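PDB 5MMD: metallo-beta-lactamase 1 from Acinetobacter baumannii, which probably hydrolyses the ring of beta-lactam antibiotics to a substituted beta-amino acid, using zinc ions as cofactor. Local coordinates for residues L71-T84 and I95-L107. Numbering follows the deposited sequence.
Sequences LAGSISTHSHEDKT and ITTYASALTNEIL. With ZN (zinc ion), chain E; ZN (zinc ion), chain C.
Ser74 and Ile75 pair with Thr97 and Tyr98 as neighbouring parallel strands of the metallo-beta-lactamase alpha-beta/beta-alpha fold, joined through helix 87-92 in a beta-alpha-beta crossover. Three backbone bonds tie them: Ser74 N to Thr96 O, Tyr98 N to Ser74 O and Ser76 N to Tyr98 O. On the face covered by helix 87-92, Ser74 OG lies against Thr97 CG2 at 3.4 Å and is hydrogen-bonded to a water that donates to Ser76 OG and Tyr98 O, while Thr97 OG1 is hydrogen-bonded to Asn91 OD1 and the backbone N of Arg116. The opposite face carries Ile75 and Tyr98, whose CB atoms stand 4.2 Å apart. With CG beside its own backbone N (chi1 -59°), the tyrosine sets its ring edge-on to Ser74 O, CD2 coming within 3.1 Å in the ring plane. Leu71, early in strand 70-75, and Ile95, in the loop ahead of strand 97-100, cross at about a right angle, Leu71 CD2 pressed tightly on Ile95 CD1.

Beyond the strands, the HxHxD loop of His78, His80 and Asp82 passes over helix 101-109. Ser79 sits between the histidines and rests on the helix: its OG meets Ile106 CG2 at 3.4 Å, and Leu107 CD2 reaches its carbonyl O. The loop's other side holds the metals. A shared water lies 1.8 Å from the zinc held by His78 NE2, His80 ND1 and His140, also binds the zinc of Asp82 OD2, Cys159 and His201, and donates to Asp82 OD1.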
loop_
_atom_site.group_PDB
_atom_site.type_symbol
_atom_site.label_atom_id
_atom_site.label_comp_id
_atom_site.label_asym_id
_atom_site.label_seq_id
_atom_site.Cartn_x
_atom_site.Cartn_y
_atom_site.Cartn_z
ATOM N N LEU A 71 -4.613 15.032 10.824
ATOM C CA LEU A 71 -3.721 14.019 10.225
ATOM C C LEU A 71 -2.937 13.329 11.310
ATOM O O LEU A 71 -2.250 13.980 12.064
ATOM C CB LEU A 71 -2.779 14.647 9.210
ATOM C CG LEU A 71 -1.826 13.695 8.495
ATOM C CD1 LEU A 71 -2.526 12.434 7.939
ATOM C CD2 LEU A 71 -1.175 14.471 7.367
ATOM N N ALA A 72 -3.035 12.010 11.362
ATOM C CA ALA A 72 -2.430 11.216 12.420
ATOM C C ALA A 72 -1.074 10.608 12.021
ATOM O O ALA A 72 -0.201 10.422 12.860
ATOM C CB ALA A 72 -3.377 10.124 12.826
ATOM N N GLY A 73 -0.891 10.324 10.740
ATOM C CA GLY A 73 0.318 9.657 10.275
ATOM C C GLY A 73 0.181 8.918 8.947
ATOM O O GLY A 73 -0.874 8.897 8.317
ATOM N N SER A 74 1.268 8.288 8.538
ATOM C CA SER A 74 1.268 7.478 7.319
ATOM C C SER A 74 2.002 6.171 7.570
ATOM O O SER A 74 2.938 6.114 8.385
ATOM C CB SER A 74 1.917 8.238 6.155
ATOM O OG SER A 74 3.313 8.307 6.347
ATOM N N ILE A 75 1.562 5.122 6.890
ATOM C CA ILE A 75 2.296 3.888 6.818
ATOM C C ILE A 75 2.652 3.580 5.339
ATOM O O ILE A 75 1.821 3.778 4.443
ATOM C CB ILE A 75 1.509 2.718 7.447
ATOM C CG1 ILE A 75 2.321 1.431 7.261
ATOM C CG2 ILE A 75 0.134 2.613 6.846
ATOM C CD1 ILE A 75 2.211 0.487 8.338
ATOM N N SER A 76 3.884 3.115 5.090
ATOM C CA SER A 76 4.268 2.685 3.732
ATOM C C SER A 76 4.425 1.166 3.718
ATOM O O SER A 76 5.039 0.595 4.614
ATOM C CB SER A 76 5.539 3.365 3.251
ATOM O OG SER A 76 5.372 4.754 3.180
ATOM N N THR A 77 3.844 0.516 2.709
ATOM C CA THR A 77 3.666 -0.933 2.765
ATOM C C THR A 77 4.771 -1.706 2.050
ATOM O O THR A 77 4.839 -2.930 2.163
ATOM C CB THR A 77 2.274 -1.341 2.192
ATOM O OG1 THR A 77 2.169 -0.963 0.808
ATOM C CG2 THR A 77 1.177 -0.655 2.961
ATOM N N HIS A 78 5.628 -1.007 1.306
ATOM C CA HIS A 78 6.973 -1.552 1.027
ATOM C C HIS A 78 7.854 -0.397 0.593
ATOM O O HIS A 78 7.383 0.752 0.535
ATOM C CB HIS A 78 6.956 -2.690 -0.013
ATOM C CG HIS A 78 6.496 -2.302 -1.387
ATOM N ND1 HIS A 78 5.178 -2.019 -1.697
ATOM C CD2 HIS A 78 7.176 -2.267 -2.574
ATOM C CE1 HIS A 78 5.081 -1.765 -2.989
ATOM N NE2 HIS A 78 6.270 -1.925 -3.544
ATOM N N SER A 79 9.112 -0.695 0.255
ATOM C CA SER A 79 10.095 0.363 0.060
ATOM C C SER A 79 9.993 1.161 -1.257
ATOM O O SER A 79 10.513 2.283 -1.317
ATOM C CB SER A 79 11.520 -0.227 0.155
ATOM O OG SER A 79 11.782 -1.076 -0.939
ATOM N N HIS A 80 9.323 0.619 -2.281
ATOM C CA HIS A 80 9.335 1.258 -3.620
ATOM C C HIS A 80 8.782 2.685 -3.607
ATOM O O HIS A 80 7.920 3.057 -2.793
ATOM C CB HIS A 80 8.595 0.408 -4.642
ATOM C CG HIS A 80 9.329 -0.844 -5.021
ATOM N ND1 HIS A 80 8.710 -1.933 -5.594
ATOM C CD2 HIS A 80 10.641 -1.164 -4.913
ATOM C CE1 HIS A 80 9.613 -2.868 -5.831
ATOM N NE2 HIS A 80 10.788 -2.432 -5.412
ATOM N N GLU A 81 9.367 3.489 -4.479
ATOM C CA GLU A 81 9.091 4.912 -4.567
ATOM C C GLU A 81 7.601 5.250 -4.741
ATOM O O GLU A 81 7.171 6.308 -4.297
ATOM C CB GLU A 81 9.879 5.499 -5.720
ATOM C CG GLU A 81 9.915 7.003 -5.791
ATOM C CD GLU A 81 10.724 7.667 -4.697
ATOM O OE1 GLU A 81 10.731 8.910 -4.693
ATOM O OE2 GLU A 81 11.394 6.989 -3.885
ATOM N N ASP A 82 6.822 4.354 -5.350
ATOM C CA ASP A 82 5.404 4.657 -5.544
ATOM C C ASP A 82 4.647 4.711 -4.197
ATOM O O ASP A 82 3.584 5.286 -4.150
ATOM C CB ASP A 82 4.699 3.682 -6.538
ATOM C CG ASP A 82 4.856 2.208 -6.203
ATOM O OD1 ASP A 82 5.925 1.841 -5.665
ATOM O OD2 ASP A 82 3.938 1.396 -6.576
ATOM N N LYS A 83 5.205 4.177 -3.123
ATOM C CA LYS A 83 4.507 4.140 -1.812
ATOM C C LYS A 83 5.231 4.913 -0.699
ATOM O O LYS A 83 4.674 5.114 0.403
ATOM C CB LYS A 83 4.329 2.688 -1.376
ATOM C CG LYS A 83 3.665 1.762 -2.359
ATOM C CD LYS A 83 2.323 2.283 -2.912
ATOM C CE LYS A 83 1.717 1.256 -3.878
ATOM N NZ LYS A 83 0.570 1.820 -4.572
ATOM N N THR A 84 6.460 5.354 -0.992
ATOM C CA THR A 84 7.328 6.029 -0.041
ATOM C C THR A 84 7.797 7.402 -0.501
ATOM O O THR A 84 8.571 8.032 0.199
ATOM C CB THR A 84 8.615 5.231 0.240
ATOM O OG1 THR A 84 9.353 5.073 -0.989
ATOM C CG2 THR A 84 8.290 3.858 0.877
ATOM N N ILE A 95 4.879 14.961 10.584
ATOM C CA ILE A 95 3.834 13.964 10.479
ATOM C C ILE A 95 4.453 12.570 10.607
ATOM O O ILE A 95 5.234 12.168 9.753
ATOM C CB ILE A 95 3.116 14.067 9.132
ATOM C CG1 ILE A 95 2.487 15.460 9.001
ATOM C CG2 ILE A 95 2.087 12.985 8.998
ATOM C CD1 ILE A 95 2.026 15.777 7.624
ATOM N N THR A 96 4.092 11.822 11.644
ATOM C CA THR A 96 4.681 10.497 11.856
ATOM C C THR A 96 4.500 9.516 10.683
ATOM O O THR A 96 3.395 9.211 10.247
ATOM C CB THR A 96 4.121 9.849 13.127
ATOM O OG1 THR A 96 4.268 10.770 14.196
ATOM C CG2 THR A 96 4.877 8.602 13.460
ATOM N N THR A 97 5.628 9.031 10.194
ATOM C CA THR A 97 5.696 8.030 9.157
ATOM C C THR A 97 6.055 6.687 9.776
ATOM O O THR A 97 6.891 6.597 10.690
ATOM C CB THR A 97 6.730 8.410 8.085
ATOM O OG1 THR A 97 7.990 8.674 8.715
ATOM C CG2 THR A 97 6.295 9.656 7.374
ATOM N N TYR A 98 5.389 5.656 9.303
ATOM C CA TYR A 98 5.631 4.291 9.739
ATOM C C TYR A 98 6.059 3.401 8.569
ATOM O O TYR A 98 5.604 3.569 7.453
ATOM C CB TYR A 98 4.385 3.654 10.359
ATOM C CG TYR A 98 3.814 4.342 11.557
ATOM C CD1 TYR A 98 4.036 3.847 12.822
ATOM C CD2 TYR A 98 3.011 5.462 11.429
ATOM C CE1 TYR A 98 3.513 4.479 13.942
ATOM C CE2 TYR A 98 2.475 6.093 12.539
ATOM C CZ TYR A 98 2.697 5.588 13.773
ATOM O OH TYR A 98 2.165 6.220 14.889
ATOM N N ALA A 99 6.887 2.403 8.876
ATOM C CA ALA A 99 7.162 1.308 7.968
ATOM C C ALA A 99 7.631 0.129 8.784
ATOM O O ALA A 99 7.932 0.283 9.961
ATOM C CB ALA A 99 8.202 1.706 6.943
ATOM N N SER A 100 7.702 -1.056 8.198
ATOM C CA SER A 100 8.317 -2.166 8.927
ATOM C C SER A 100 9.838 -1.912 9.102
ATOM O O SER A 100 10.442 -1.137 8.364
ATOM C CB SER A 100 8.100 -3.485 8.196
ATOM O OG SER A 100 8.879 -3.539 6.995
ATOM N N ALA A 101 10.445 -2.554 10.094
ATOM C CA ALA A 101 11.909 -2.447 10.278
ATOM C C ALA A 101 12.639 -2.887 8.982
ATOM O O ALA A 101 13.610 -2.282 8.599
ATOM C CB ALA A 101 12.358 -3.259 11.415
ATOM N N LEU A 102 12.119 -3.919 8.321
ATOM C CA LEU A 102 12.720 -4.464 7.104
ATOM C C LEU A 102 12.633 -3.437 5.959
ATOM O O LEU A 102 13.604 -3.158 5.237
ATOM C CB LEU A 102 12.020 -5.759 6.695
ATOM C CG LEU A 102 12.475 -6.344 5.360
ATOM C CD1 LEU A 102 14.027 -6.461 5.323
ATOM C CD2 LEU A 102 11.833 -7.677 5.140
ATOM N N THR A 103 11.458 -2.862 5.809
ATOM C CA THR A 103 11.300 -1.817 4.820
ATOM C C THR A 103 12.306 -0.672 5.081
ATOM O O THR A 103 12.964 -0.212 4.156
ATOM C CB THR A 103 9.885 -1.288 4.814
ATOM O OG1 THR A 103 9.056 -2.250 4.160
ATOM C CG2 THR A 103 9.804 0.046 4.080
ATOM N N ASN A 104 12.438 -0.245 6.343
ATOM C CA ASN A 104 13.384 0.822 6.679
ATOM C C ASN A 104 14.832 0.410 6.380
ATOM O O ASN A 104 15.647 1.234 5.998
ATOM C CB ASN A 104 13.242 1.254 8.158
ATOM C CG ASN A 104 12.443 2.546 8.304
ATOM O OD1 ASN A 104 11.926 3.083 7.316
ATOM N ND2 ASN A 104 12.336 3.054 9.540
ATOM N N GLU A 105 15.149 -0.866 6.525
ATOM C CA GLU A 105 16.524 -1.288 6.279
ATOM C C GLU A 105 16.838 -1.206 4.798
ATOM O O GLU A 105 17.958 -0.837 4.422
ATOM C CB GLU A 105 16.764 -2.693 6.791
ATOM C CG GLU A 105 16.939 -2.765 8.297
ATOM C CD GLU A 105 18.203 -2.038 8.824
ATOM O OE1 GLU A 105 19.281 -2.059 8.171
ATOM O OE2 GLU A 105 18.119 -1.434 9.925
ATOM N N ILE A 106 15.835 -1.522 3.970
ATOM C CA ILE A 106 15.972 -1.439 2.524
ATOM C C ILE A 106 16.156 0.012 2.115
ATOM O O ILE A 106 17.115 0.342 1.406
ATOM C CB ILE A 106 14.767 -2.076 1.820
ATOM C CG1 ILE A 106 14.766 -3.585 2.104
ATOM C CG2 ILE A 106 14.806 -1.797 0.310
ATOM C CD1 ILE A 106 13.468 -4.284 1.734
ATOM N N LEU A 107 15.274 0.887 2.589
ATOM C CA LEU A 107 15.418 2.317 2.365
ATOM C C LEU A 107 16.819 2.784 2.786
ATOM O O LEU A 107 17.477 3.521 2.057
ATOM C CB LEU A 107 14.336 3.098 3.134
ATOM C CG LEU A 107 12.893 2.862 2.637
ATOM C CD1 LEU A 107 11.879 3.586 3.517
ATOM C CD2 LEU A 107 12.752 3.353 1.222
HETATM ZN ZN ZN E . 6.696 -2.133 -5.631
HETATM ZN ZN ZN C . 3.831 -0.585 -6.805
HETATM O O HOH W 1 1.804 12.705 13.299
HETATM O O HOH W 2 5.079 5.980 5.694
HETATM O O HOH W 3 6.698 -1.451 5.548
HETATM O O HOH W 4 5.852 -1.015 -6.768
#